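Histidine phosphotransfer protein (Medicago truncatula, PDB 4G78) probably relays phosphoryl groups from cytokinin sensor histidine kinases to response regulators, carried on an active histidine of its helical HPt domain. Local coordinates at residues T48-D53 with K83-S88; D5-K10 with Q139-A144; A77-Q82 with G99-F104; R12-A17 with L131-K136. All blocks are in the same frame, centred on the assembly; numbering follows the deposited sequence. Where two conformers were deposited one is given.

Contact 1 (T48-D53 with K83-S88); sequences TMFFDD and KGSSAS
The F50 ring turns its rim, not a face, to the hydroxyl groups of helix 72-89. S85 OG lies at the ring edge near its plane, 3.2 Å from F50 CD1 and only slightly farther from CE1. A second hydroxyl, S86 OG, also sits in the ring plane at the edge, 3.9 Å from F50 CE1. The CA of S86 comes in obliquely, 3.7 Å from the same CE1 atom. The ring reaches this position because CG of F50 stands anti to the backbone N (chi1 169°), which sends it from helix 41-66 toward helix 72-89. S85 has the same first torsion at 176°, and that carries its hydroxyl out to the ring rim. These two helices belong to the helix bundle of the HPt domain, and F50 fills a buried part of it: Y124 of helix 110-145 also packs on the ring, as do Q82 and V89 from helix 72-89. The backbones are nearest at F50 and S85, whose CA atoms are 7.0 Å apart. No hydrogen bond links the two segments. S86 OG is hydrogen-bonded to Q82 O one turn back in its own helix. Farther along, S88 OG bonds to S85 O at 2.7 Å, meeting that carbonyl at a C=O...donor angle of 130°.

Contact 2 (D5-K10 with Q139-A144); sequences DHLHRK and QEIKTA
Helix 6-10 and helix 139-144 run roughly antiparallel, at 149°, their axes 10.0 Å apart at the closest, with L7 opposite I141. L7 CB packs on I141 CG1 at 3.8 Å, while its CD2 methyl comes within 3.6 Å of E140 OE1; the other oxygen of that carboxylate is in a salt bridge with K136. I141 CD1 sits over the centre of one face of the H8 ring, a CH-pi contact 3.9 Å from the centroid, and I141 CG2 reaches CE1 of the same imidazole. D5 is the N-cap of helix 6-20: its OD1 accepts from H8 N at 2.9 Å, nearly straight at 171°. The same oxygen takes H8 ND1 at 2.7 Å, from above the carboxylate plane, and this second bond fixes the turn of the imidazole under the isoleucine methyl. Were H8 an alanine, I141 CD1 would probably lose its aromatic face and D5 OD1 the imidazole donor.

Contact 3 (A77-Q82 with G99-F104); sequences AHAHQQ and GTFRNF
This is a partly buried contact in the HPt bundle between helix 72-89 and segment 99-104, which leads into helix 101-106, at the turn of helix that carries H80, the histidine predicted to be phosphorylated; it is unmodified here. The inner half is apolar. A79 and F101 both point their CB atoms at the other segment, and those two atoms meet at 3.6 Å where the backbones come nearest. A79 CB lies obliquely to the F101 ring, about equally far from CG and CD2. The same phenylalanine also touches M61 of helix 41-66 and C116 of helix 110-145, which ties the short helix to the bundle core. The outer half pairs H80 with R102. With CG anti to the backbone N (chi1 -179°), the imidazole of H80 stands out from its helix, while the R102 chain bends at chi3 to bring its guanidinium beside it. The two planes are 76° apart, and neither group stacks on the other. R102 NH2 forms a salt bridge with D76, one turn before H80, which holds the guanidinium at the histidine's flank. There, H80 CD2 lies at the guanidinium edge, 3.6 Å from R102 NH1.

Contact 4 (R12-A17 with L131-K136); sequences RDHEAA and LKYLFK
H14 meets both Y133 and L134, and these three residues have most of the surface buried here. The tyrosine presents an edge to one face of the imidazole: Y133 CD2 stands 3.5 Å above the H14 plane, over its centre. The planes are inclined at 79° and the centroids are 4.8 Å apart, a T-shaped (edge-to-face) pair. CG of H14 stands anti to the backbone N (chi1 175°), which swings the imidazole across to helix 110-145, where its NE2 hydrogen-bonds N130 O. That bond uses the polar rim of the ring and helps set its rotation, with the one face turned to the tyrosine. L134 comes in at the ring edge instead, its CB 3.9 Å from H14 CD2. Its methyls continue to E15, whose OE1 is 3.8 Å from L134 CD1, and L134 also packs against L11 and F28. Y133 OH is in a hydrogen bond with K10 NZ, one turn before H14. A serine in place of Y133 would probably take the aromatic edge away from the histidine face and leave K10 NZ without its phenolic partner. The local helix axes run at 155° to each other and approach to 10.0 Å. This is near-antiparallel helix packing: the N-terminal helix 6-20 lies along the C-terminal part of the long helix 110-145.

Contacts 2 and 4 lie along the same helix pair, 6-20 and 110-145, their centres 11 Å apart; the K10–Y133 pair, NZ to OH at 3.3 Å, joins them. Contacts 1 and 3 share helix 72-89, with centres 14 Å apart, and touch where F50 CE1 meets Q82 NE2 at 3.6 Å. Contact 4 reaches contact 1 through L131 CD1 and F51 CZ, 4.0 Å apart. The predicted phosphorylation site, H80, belongs to contact 3. Of the other three, contact 2 is the most distant from contact 3, their centres about 38 Å apart on opposite sides of the chain's centre, so the pairing of segments near the two chain ends lies well away from that histidine.

Contact 1 (T48-D53 with K83-S88)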
loop_
_atom_site.group_PDB
_atom_site.type_symbol
_atom_site.label_atom_id
_atom_site.label_comp_id
_atom_site.label_asym_id
_atom_site.label_seq_id
_atom_site.Cartn_x
_atom_site.Cartn_y
_atom_site.Cartn_z
ATOM N N THR A 48 -0.143 0.741 -9.461
ATOM C CA THR A 48 -0.109 2.136 -9.906
ATOM C C THR A 48 -1.515 2.753 -9.712
ATOM O O THR A 48 -1.621 3.905 -9.278
ATOM C CB THR A 48 0.362 2.176 -11.351
ATOM O OG1 THR A 48 1.647 1.723 -11.447
ATOM C CG2 THR A 48 0.190 3.602 -11.910
ATOM N N MET A 49 -2.542 2.019 -10.015
ATOM C CA MET A 49 -3.927 2.499 -9.793
ATOM C C MET A 49 -4.150 2.800 -8.314
ATOM O O MET A 49 -4.736 3.809 -7.953
ATOM C CB MET A 49 -4.909 1.481 -10.338
ATOM C CG MET A 49 -4.907 1.379 -11.836
ATOM S SD MET A 49 -5.927 -0.044 -12.368
ATOM C CE MET A 49 -5.694 0.106 -14.135
ATOM N N PHE A 50 -3.725 1.866 -7.461
ATOM C CA PHE A 50 -3.846 2.016 -6.020
ATOM C C PHE A 50 -3.060 3.219 -5.513
ATOM O O PHE A 50 -3.574 3.981 -4.677
ATOM C CB PHE A 50 -3.374 0.711 -5.355
ATOM C CG PHE A 50 -3.205 0.848 -3.857
ATOM C CD1 PHE A 50 -4.258 0.841 -3.016
ATOM C CD2 PHE A 50 -1.933 0.956 -3.327
ATOM C CE1 PHE A 50 -4.129 0.964 -1.672
ATOM C CE2 PHE A 50 -1.743 1.076 -1.961
ATOM C CZ PHE A 50 -2.902 1.065 -1.131
ATOM N N PHE A 51 -1.848 3.421 -5.984
ATOM C CA PHE A 51 -1.031 4.552 -5.522
ATOM C C PHE A 51 -1.725 5.868 -5.901
ATOM O O PHE A 51 -1.791 6.801 -5.087
ATOM C CB PHE A 51 0.374 4.531 -6.136
ATOM C CG PHE A 51 1.274 3.388 -5.740
ATOM C CD1 PHE A 51 1.180 2.730 -4.545
ATOM C CD2 PHE A 51 2.245 2.973 -6.661
ATOM C CE1 PHE A 51 2.021 1.676 -4.247
ATOM C CE2 PHE A 51 3.116 1.927 -6.331
ATOM C CZ PHE A 51 3.000 1.317 -5.173
ATOM N N ASP A 52 -2.225 5.960 -7.128
ATOM C CA ASP A 52 -2.824 7.204 -7.553
ATOM C C ASP A 52 -4.069 7.522 -6.705
ATOM O O ASP A 52 -4.248 8.653 -6.221
ATOM C CB ASP A 52 -3.137 7.092 -9.040
ATOM C CG ASP A 52 -1.935 7.179 -9.965
ATOM O OD1 ASP A 52 -0.782 7.472 -9.496
ATOM O OD2 ASP A 52 -2.132 6.823 -11.141
ATOM N N ASP A 53 -4.917 6.523 -6.463
ATOM C CA ASP A 53 -6.110 6.736 -5.628
ATOM C C ASP A 53 -5.737 7.080 -4.211
ATOM O O ASP A 53 -6.336 7.955 -3.576
ATOM C CB ASP A 53 -7.029 5.537 -5.665
ATOM C CG ASP A 53 -7.785 5.405 -7.056
ATOM O OD1 ASP A 53 -7.708 6.299 -7.902
ATOM O OD2 ASP A 53 -8.394 4.362 -7.186
ATOM N N LYS A 83 -9.337 1.861 3.589
ATOM C CA LYS A 83 -9.226 0.513 4.135
ATOM C C LYS A 83 -9.532 -0.512 3.052
ATOM O O LYS A 83 -8.801 -1.483 2.877
ATOM C CB LYS A 83 -10.188 0.359 5.310
ATOM C CG LYS A 83 -9.957 -0.930 6.081
ATOM C CD LYS A 83 -11.114 -1.200 7.014
ATOM C CE LYS A 83 -11.250 -0.296 8.158
ATOM N NZ LYS A 83 -12.177 -0.898 9.184
ATOM N N GLY A 84 -10.659 -0.321 2.332
ATOM C CA GLY A 84 -11.048 -1.279 1.325
ATOM C C GLY A 84 -10.070 -1.283 0.139
ATOM O O GLY A 84 -9.772 -2.333 -0.431
ATOM N N SER A 85 -9.570 -0.123 -0.233
ATOM C CA SER A 85 -8.604 -0.041 -1.308
ATOM C C SER A 85 -7.323 -0.804 -0.923
ATOM O O SER A 85 -6.750 -1.562 -1.707
ATOM C CB SER A 85 -8.298 1.423 -1.570
ATOM O OG SER A 85 -7.337 1.654 -2.514
ATOM N N SER A 86 -6.881 -0.607 0.320
ATOM C CA SER A 86 -5.689 -1.281 0.826
ATOM C C SER A 86 -5.873 -2.768 0.871
ATOM O O SER A 86 -4.992 -3.548 0.532
ATOM C CB SER A 86 -5.347 -0.688 2.185
ATOM O OG SER A 86 -5.107 0.688 2.142
ATOM N N ALA A 87 -7.064 -3.215 1.321
ATOM C CA ALA A 87 -7.380 -4.623 1.318
ATOM C C ALA A 87 -7.374 -5.198 -0.081
ATOM O O ALA A 87 -6.974 -6.397 -0.236
ATOM C CB ALA A 87 -8.760 -4.860 1.917
ATOM N N SER A 88 -7.715 -4.463 -1.078
ATOM C CA SER A 88 -7.767 -4.951 -2.491
ATOM C C SER A 88 -6.434 -5.284 -3.060
ATOM O O SER A 88 -6.366 -5.995 -4.077
ATOM C CB SER A 88 -8.506 -3.981 -3.381
ATOM O OG SER A 88 -7.703 -2.870 -3.838
#

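Contact 2 (D5-K10 with Q139-A144)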
loop_
_atom_site.group_PDB
_atom_site.type_symbol
_atom_site.label_atom_id
_atom_site.label_comp_id
_atom_site.label_asym_id
_atom_site.label_seq_id
_atom_site.Cartn_x
_atom_site.Cartn_y
_atom_site.Cartn_z
ATOM N N ASP A 5 21.051 -15.853 -8.967
ATOM C CA ASP A 5 21.883 -14.692 -9.051
ATOM C C ASP A 5 21.456 -13.607 -8.044
ATOM O O ASP A 5 20.480 -13.737 -7.325
ATOM C CB ASP A 5 22.004 -14.142 -10.490
ATOM C CG ASP A 5 20.841 -13.358 -11.017
ATOM O OD1 ASP A 5 19.897 -13.073 -10.263
ATOM O OD2 ASP A 5 20.934 -12.971 -12.225
ATOM N N HIS A 6 22.266 -12.564 -7.969
ATOM C CA HIS A 6 22.084 -11.599 -6.920
ATOM C C HIS A 6 20.762 -10.892 -7.024
ATOM O O HIS A 6 20.166 -10.536 -6.003
ATOM C CB HIS A 6 23.249 -10.612 -6.849
ATOM C CG HIS A 6 23.484 -9.767 -7.987
ATOM N ND1 HIS A 6 24.104 -10.188 -9.140
ATOM C CD2 HIS A 6 23.175 -8.478 -8.175
ATOM C CE1 HIS A 6 24.138 -9.163 -9.957
ATOM N NE2 HIS A 6 23.570 -8.088 -9.415
ATOM N N LEU A 7 20.255 -10.628 -8.231
ATOM C CA LEU A 7 18.976 -9.966 -8.391
ATOM C C LEU A 7 17.820 -10.849 -7.967
ATOM O O LEU A 7 16.881 -10.426 -7.319
ATOM C CB LEU A 7 18.725 -9.523 -9.833
ATOM C CG LEU A 7 19.707 -8.491 -10.386
ATOM C CD1 LEU A 7 19.284 -8.191 -11.799
ATOM C CD2 LEU A 7 19.815 -7.266 -9.522
ATOM N N HIS A 8 17.878 -12.139 -8.375
ATOM C CA HIS A 8 16.870 -13.064 -7.998
ATOM C C HIS A 8 16.804 -13.274 -6.486
ATOM O O HIS A 8 15.737 -13.325 -5.891
ATOM C CB HIS A 8 17.036 -14.401 -8.686
ATOM C CG HIS A 8 16.669 -14.399 -10.180
ATOM N ND1 HIS A 8 17.432 -13.826 -11.104
ATOM C CD2 HIS A 8 15.610 -14.918 -10.783
ATOM C CE1 HIS A 8 16.838 -14.026 -12.315
ATOM N NE2 HIS A 8 15.736 -14.702 -12.129
ATOM N N ARG A 9 17.968 -13.419 -5.866
ATOM C CA ARG A 9 18.040 -13.588 -4.423
ATOM C C ARG A 9 17.520 -12.340 -3.719
ATOM O O ARG A 9 16.768 -12.440 -2.756
ATOM C CB ARG A 9 19.463 -13.893 -3.955
ATOM C CG ARG A 9 19.959 -15.273 -4.343
ATOM C CD ARG A 9 21.311 -15.565 -3.684
ATOM N NE ARG A 9 22.402 -15.195 -4.567
ATOM C CZ ARG A 9 23.246 -14.200 -4.368
ATOM N NH1 ARG A 9 23.145 -13.418 -3.306
ATOM N NH2 ARG A 9 24.188 -13.991 -5.265
ATOM N N LYS A 10 17.916 -11.165 -4.187
ATOM C CA LYS A 10 17.470 -9.936 -3.536
ATOM C C LYS A 10 15.957 -9.796 -3.644
ATOM O O LYS A 10 15.288 -9.381 -2.685
ATOM C CB LYS A 10 18.191 -8.718 -4.072
ATOM C CG LYS A 10 17.801 -7.419 -3.378
ATOM C CD LYS A 10 18.082 -7.286 -1.928
ATOM C CE LYS A 10 19.539 -7.211 -1.606
ATOM N NZ LYS A 10 20.127 -5.937 -2.061
ATOM N N GLN A 139 11.905 -5.722 -12.929
ATOM C CA GLN A 139 12.161 -5.136 -14.234
ATOM C C GLN A 139 13.589 -5.445 -14.732
ATOM O O GLN A 139 13.823 -5.671 -15.874
ATOM C CB GLN A 139 11.834 -3.661 -14.242
ATOM C CG GLN A 139 10.306 -3.447 -14.110
ATOM C CD GLN A 139 9.452 -4.172 -15.080
ATOM O OE1 GLN A 139 9.637 -4.319 -16.256
ATOM N NE2 GLN A 139 8.478 -4.693 -14.316
ATOM N N GLU A 140 14.546 -5.368 -13.768
ATOM C CA GLU A 140 15.926 -5.667 -14.138
ATOM C C GLU A 140 16.078 -7.142 -14.538
ATOM O O GLU A 140 16.821 -7.463 -15.467
ATOM C CB GLU A 140 16.867 -5.305 -13.010
ATOM C CG GLU A 140 16.986 -3.816 -12.812
ATOM C CD GLU A 140 17.815 -3.415 -11.629
ATOM O OE1 GLU A 140 18.359 -4.270 -10.936
ATOM O OE2 GLU A 140 17.930 -2.151 -11.426
ATOM N N ILE A 141 15.406 -8.030 -13.850
ATOM C CA ILE A 141 15.406 -9.447 -14.207
ATOM C C ILE A 141 14.806 -9.644 -15.585
ATOM O O ILE A 141 15.357 -10.364 -16.450
ATOM C CB ILE A 141 14.716 -10.270 -13.146
ATOM C CG1 ILE A 141 15.572 -10.305 -11.866
ATOM C CG2 ILE A 141 14.408 -11.690 -13.648
ATOM C CD1 ILE A 141 14.893 -10.855 -10.657
ATOM N N LYS A 142 13.693 -8.980 -15.875
ATOM C CA LYS A 142 13.082 -9.058 -17.229
ATOM C C LYS A 142 14.070 -8.604 -18.276
ATOM O O LYS A 142 14.178 -9.167 -19.337
ATOM C CB LYS A 142 11.825 -8.244 -17.256
ATOM C CG LYS A 142 11.004 -8.356 -18.525
ATOM C CD LYS A 142 9.549 -8.007 -18.276
ATOM C CE LYS A 142 9.303 -6.580 -17.962
ATOM N NZ LYS A 142 7.932 -6.079 -18.426
ATOM N N THR A 143 14.741 -7.470 -18.029
ATOM C CA THR A 143 15.699 -6.932 -18.964
ATOM C C THR A 143 16.818 -7.994 -19.228
ATOM O O THR A 143 17.305 -8.096 -20.359
ATOM C CB THR A 143 16.303 -5.662 -18.445
ATOM O OG1 THR A 143 15.287 -4.667 -18.257
ATOM C CG2 THR A 143 17.373 -5.094 -19.390
ATOM N N ALA A 144 17.271 -8.631 -18.215
ATOM C CA ALA A 144 18.353 -9.614 -18.333
ATOM C C ALA A 144 17.905 -10.696 -19.231
ATOM O O ALA A 144 18.719 -11.234 -20.024
ATOM C CB ALA A 144 18.778 -10.129 -17.026
#

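Contact 3 (A77-Q82 with G99-F104)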
loop_
_atom_site.group_PDB
_atom_site.type_symbol
_atom_site.label_atom_id
_atom_site.label_comp_id
_atom_site.label_asym_id
_atom_site.label_seq_id
_atom_site.Cartn_x
_atom_site.Cartn_y
_atom_site.Cartn_z
ATOM N N ALA A 77 -15.305 8.411 6.491
ATOM C CA ALA A 77 -15.622 7.847 5.171
ATOM C C ALA A 77 -14.324 7.648 4.375
ATOM O O ALA A 77 -14.182 6.641 3.671
ATOM C CB ALA A 77 -16.582 8.728 4.473
ATOM N N HIS A 78 -13.440 8.611 4.403
ATOM C CA HIS A 78 -12.167 8.481 3.690
ATOM C C HIS A 78 -11.372 7.286 4.224
ATOM O O HIS A 78 -10.786 6.528 3.482
ATOM C CB HIS A 78 -11.312 9.757 3.774
ATOM C CG HIS A 78 -11.758 10.925 3.040
ATOM N ND1 HIS A 78 -12.113 10.893 1.709
ATOM C CD2 HIS A 78 -11.813 12.253 3.439
ATOM C CE1 HIS A 78 -12.457 12.160 1.343
ATOM N NE2 HIS A 78 -12.303 12.998 2.410
ATOM N N ALA A 79 -11.310 7.167 5.544
ATOM C CA ALA A 79 -10.546 6.061 6.158
ATOM C C ALA A 79 -11.148 4.717 5.722
ATOM O O ALA A 79 -10.399 3.785 5.431
ATOM C CB ALA A 79 -10.527 6.173 7.648
ATOM N N HIS A 80 -12.485 4.605 5.671
ATOM C CA HIS A 80 -13.122 3.402 5.251
ATOM C C HIS A 80 -12.847 3.088 3.818
ATOM O O HIS A 80 -12.581 1.922 3.420
ATOM C CB HIS A 80 -14.647 3.538 5.491
ATOM C CG HIS A 80 -15.443 2.343 5.124
ATOM N ND1 HIS A 80 -16.234 2.111 3.956
ATOM C CD2 HIS A 80 -15.512 1.216 5.878
ATOM C CE1 HIS A 80 -16.688 0.886 4.067
ATOM N NE2 HIS A 80 -16.256 0.284 5.230
ATOM N N GLN A 81 -12.880 4.085 2.941
ATOM C CA GLN A 81 -12.550 3.892 1.541
ATOM C C GLN A 81 -11.123 3.405 1.403
ATOM O O GLN A 81 -10.830 2.477 0.640
ATOM C CB GLN A 81 -12.836 5.122 0.710
ATOM C CG GLN A 81 -12.289 5.097 -0.725
ATOM C CD GLN A 81 -13.102 4.177 -1.599
ATOM O OE1 GLN A 81 -14.320 3.979 -1.415
ATOM N NE2 GLN A 81 -12.408 3.621 -2.641
ATOM N N GLN A 82 -10.176 4.062 2.097
ATOM C CA GLN A 82 -8.777 3.627 2.014
ATOM C C GLN A 82 -8.593 2.241 2.572
ATOM O O GLN A 82 -7.742 1.480 2.078
ATOM C CB GLN A 82 -7.877 4.647 2.704
ATOM C CG GLN A 82 -6.401 4.365 2.512
ATOM C CD GLN A 82 -5.947 4.444 1.091
ATOM O OE1 GLN A 82 -6.410 5.290 0.316
ATOM N NE2 GLN A 82 -5.008 3.581 0.666
ATOM N N GLY A 99 -8.213 1.292 9.982
ATOM C CA GLY A 99 -9.236 0.884 10.904
ATOM C C GLY A 99 -9.164 1.622 12.223
ATOM O O GLY A 99 -10.145 1.631 12.987
ATOM N N THR A 100 -8.118 2.309 12.516
ATOM C CA THR A 100 -8.004 3.055 13.761
ATOM C C THR A 100 -8.739 4.376 13.784
ATOM O O THR A 100 -8.884 4.940 14.881
ATOM C CB THR A 100 -6.574 3.225 14.153
ATOM O OG1 THR A 100 -5.916 4.167 13.238
ATOM C CG2 THR A 100 -5.757 1.980 14.247
ATOM N N PHE A 101 -9.196 4.926 12.661
ATOM C CA PHE A 101 -9.777 6.240 12.641
ATOM C C PHE A 101 -11.163 6.229 13.225
ATOM O O PHE A 101 -11.555 7.252 13.851
ATOM C CB PHE A 101 -9.938 6.740 11.185
ATOM C CG PHE A 101 -8.658 7.281 10.598
ATOM C CD1 PHE A 101 -8.406 8.634 10.653
ATOM C CD2 PHE A 101 -7.738 6.411 10.020
ATOM C CE1 PHE A 101 -7.202 9.117 10.039
ATOM C CE2 PHE A 101 -6.622 6.898 9.395
ATOM C CZ PHE A 101 -6.378 8.222 9.387
ATOM N N ARG A 102 -11.970 5.206 13.053
ATOM C CA ARG A 102 -13.412 5.298 13.326
ATOM C C ARG A 102 -13.631 5.719 14.768
ATOM O O ARG A 102 -14.474 6.575 15.040
ATOM C CB ARG A 102 -14.051 3.946 13.018
ATOM C CG ARG A 102 -15.574 3.946 12.958
ATOM C CD ARG A 102 -16.053 2.826 12.032
ATOM N NE ARG A 102 -16.719 3.334 10.850
ATOM C CZ ARG A 102 -16.418 3.067 9.594
ATOM N NH1 ARG A 102 -15.407 2.268 9.280
ATOM N NH2 ARG A 102 -17.136 3.612 8.614
ATOM N N ASN A 103 -12.889 5.036 15.585
ATOM C CA ASN A 103 -13.100 5.373 17.022
ATOM C C ASN A 103 -12.932 6.873 17.237
ATOM O O ASN A 103 -13.719 7.499 17.971
ATOM C CB ASN A 103 -12.069 4.522 17.776
ATOM C CG ASN A 103 -12.140 4.550 19.286
ATOM O OD1 ASN A 103 -12.700 5.442 19.929
ATOM N ND2 ASN A 103 -11.572 3.537 19.917
ATOM N N PHE A 104 -11.933 7.546 16.794
ATOM C CA PHE A 104 -11.699 8.969 16.990
ATOM C C PHE A 104 -12.691 9.851 16.240
ATOM O O PHE A 104 -13.020 10.899 16.756
ATOM C CB PHE A 104 -10.321 9.211 16.547
ATOM C CG PHE A 104 -9.266 8.599 17.465
ATOM C CD1 PHE A 104 -9.193 8.929 18.789
ATOM C CD2 PHE A 104 -8.386 7.679 16.922
ATOM C CE1 PHE A 104 -8.183 8.449 19.629
ATOM C CE2 PHE A 104 -7.366 7.229 17.733
ATOM C CZ PHE A 104 -7.283 7.531 19.077
#

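Contact 4 (R12-A17 with L131-K136)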
loop_
_atom_site.group_PDB
_atom_site.type_symbol
_atom_site.label_atom_id
_atom_site.label_comp_id
_atom_site.label_asym_id
_atom_site.label_seq_id
_atom_site.Cartn_x
_atom_site.Cartn_y
_atom_site.Cartn_z
ATOM N N ARG A 12 13.652 -12.178 -3.987
ATOM C CA ARG A 12 12.958 -13.105 -3.101
ATOM C C ARG A 12 13.138 -12.654 -1.640
ATOM O O ARG A 12 12.182 -12.775 -0.848
ATOM C CB ARG A 12 13.500 -14.532 -3.295
ATOM C CG ARG A 12 13.101 -15.158 -4.600
ATOM C CD ARG A 12 13.466 -16.644 -4.673
ATOM N NE ARG A 12 14.842 -16.909 -4.631
ATOM C CZ ARG A 12 15.692 -17.097 -5.640
ATOM N NH1 ARG A 12 15.293 -16.995 -6.897
ATOM N NH2 ARG A 12 16.969 -17.337 -5.375
ATOM N N ASP A 13 14.315 -12.219 -1.261
ATOM C CA ASP A 13 14.597 -11.839 0.122
ATOM C C ASP A 13 13.786 -10.591 0.525
ATOM O O ASP A 13 13.209 -10.522 1.602
ATOM C CB ASP A 13 16.069 -11.579 0.327
ATOM C CG ASP A 13 16.929 -12.851 0.301
ATOM O OD1 ASP A 13 16.375 -13.932 0.486
ATOM O OD2 ASP A 13 18.165 -12.675 0.115
ATOM N N HIS A 14 13.777 -9.594 -0.380
ATOM C CA HIS A 14 13.057 -8.342 -0.090
ATOM C C HIS A 14 11.553 -8.589 0.014
ATOM O O HIS A 14 10.889 -8.087 0.906
ATOM C CB HIS A 14 13.413 -7.392 -1.225
ATOM C CG HIS A 14 12.617 -6.098 -1.089
ATOM N ND1 HIS A 14 12.806 -5.209 -0.074
ATOM C CD2 HIS A 14 11.636 -5.593 -1.874
ATOM C CE1 HIS A 14 11.958 -4.204 -0.193
ATOM N NE2 HIS A 14 11.245 -4.381 -1.292
ATOM N N GLU A 15 11.049 -9.346 -0.956
ATOM C CA GLU A 15 9.576 -9.647 -0.854
ATOM C C GLU A 15 9.265 -10.421 0.408
ATOM O O GLU A 15 8.277 -10.106 1.067
ATOM C CB GLU A 15 9.170 -10.420 -2.090
ATOM C CG GLU A 15 7.702 -10.689 -2.201
ATOM C CD GLU A 15 7.429 -11.451 -3.492
ATOM O OE1 GLU A 15 7.372 -10.808 -4.519
ATOM O OE2 GLU A 15 7.412 -12.690 -3.494
ATOM N N ALA A 16 10.065 -11.444 0.719
ATOM C CA ALA A 16 9.796 -12.204 1.930
ATOM C C ALA A 16 9.869 -11.295 3.175
ATOM O O ALA A 16 9.095 -11.489 4.114
ATOM C CB ALA A 16 10.764 -13.368 2.062
ATOM N N ALA A 17 10.811 -10.364 3.183
ATOM C CA ALA A 17 10.923 -9.434 4.321
ATOM C C ALA A 17 9.672 -8.575 4.425
ATOM O O ALA A 17 9.201 -8.288 5.533
ATOM C CB ALA A 17 12.162 -8.586 4.174
ATOM N N LEU A 131 7.604 -1.399 -2.358
ATOM C CA LEU A 131 7.091 -1.974 -3.576
ATOM C C LEU A 131 7.818 -1.486 -4.790
ATOM O O LEU A 131 8.102 -2.254 -5.717
ATOM C CB LEU A 131 5.587 -1.692 -3.764
ATOM C CG LEU A 131 4.689 -2.526 -2.866
ATOM C CD1 LEU A 131 3.250 -2.024 -3.023
ATOM C CD2 LEU A 131 4.849 -4.017 -3.147
ATOM N N LYS A 132 8.165 -0.196 -4.860
ATOM C CA LYS A 132 8.919 0.319 -5.990
ATOM C C LYS A 132 10.230 -0.427 -6.124
ATOM O O LYS A 132 10.707 -0.677 -7.239
ATOM C CB LYS A 132 9.120 1.839 -5.860
ATOM C CG LYS A 132 7.900 2.645 -6.310
ATOM C CD LYS A 132 8.190 4.152 -6.435
ATOM C CE LYS A 132 7.879 4.605 -7.858
ATOM N NZ LYS A 132 6.969 5.821 -7.861
ATOM N N TYR A 133 10.869 -0.761 -5.020
ATOM C CA TYR A 133 12.119 -1.559 -5.074
ATOM C C TYR A 133 11.874 -2.944 -5.598
ATOM O O TYR A 133 12.619 -3.442 -6.461
ATOM C CB TYR A 133 12.753 -1.536 -3.694
ATOM C CG TYR A 133 14.097 -2.233 -3.652
ATOM C CD1 TYR A 133 15.136 -1.851 -4.521
ATOM C CD2 TYR A 133 14.384 -3.230 -2.756
ATOM C CE1 TYR A 133 16.359 -2.493 -4.472
ATOM C CE2 TYR A 133 15.633 -3.821 -2.714
ATOM C CZ TYR A 133 16.621 -3.444 -3.598
ATOM O OH TYR A 133 17.837 -4.071 -3.512
ATOM N N LEU A 134 10.797 -3.592 -5.148
ATOM C CA LEU A 134 10.401 -4.906 -5.647
ATOM C C LEU A 134 10.289 -4.834 -7.182
ATOM O O LEU A 134 10.818 -5.684 -7.909
ATOM C CB LEU A 134 9.126 -5.289 -4.861
ATOM C CG LEU A 134 8.683 -6.752 -5.040
ATOM C CD1 LEU A 134 9.677 -7.739 -4.808
ATOM C CD2 LEU A 134 7.455 -6.917 -4.199
ATOM N N PHE A 135 9.559 -3.836 -7.662
ATOM C CA PHE A 135 9.295 -3.730 -9.076
ATOM C C PHE A 135 10.556 -3.393 -9.866
ATOM O O PHE A 135 10.742 -3.873 -10.989
ATOM C CB PHE A 135 8.211 -2.671 -9.318
ATOM C CG PHE A 135 6.881 -2.981 -8.653
ATOM C CD1 PHE A 135 6.479 -4.266 -8.342
ATOM C CD2 PHE A 135 6.015 -1.919 -8.381
ATOM C CE1 PHE A 135 5.230 -4.542 -7.794
ATOM C CE2 PHE A 135 4.748 -2.190 -7.815
ATOM C CZ PHE A 135 4.396 -3.487 -7.524
ATOM N N LYS A 136 11.466 -2.592 -9.269
ATOM C CA LYS A 136 12.751 -2.303 -9.927
ATOM C C LYS A 136 13.503 -3.592 -10.183
ATOM O O LYS A 136 14.032 -3.820 -11.276
ATOM C CB LYS A 136 13.586 -1.363 -9.002
ATOM C CG LYS A 136 15.012 -1.034 -9.574
ATOM C CD LYS A 136 15.805 -0.193 -8.554
ATOM C CE LYS A 136 17.076 0.357 -9.044
ATOM N NZ LYS A 136 18.158 -0.597 -9.170
#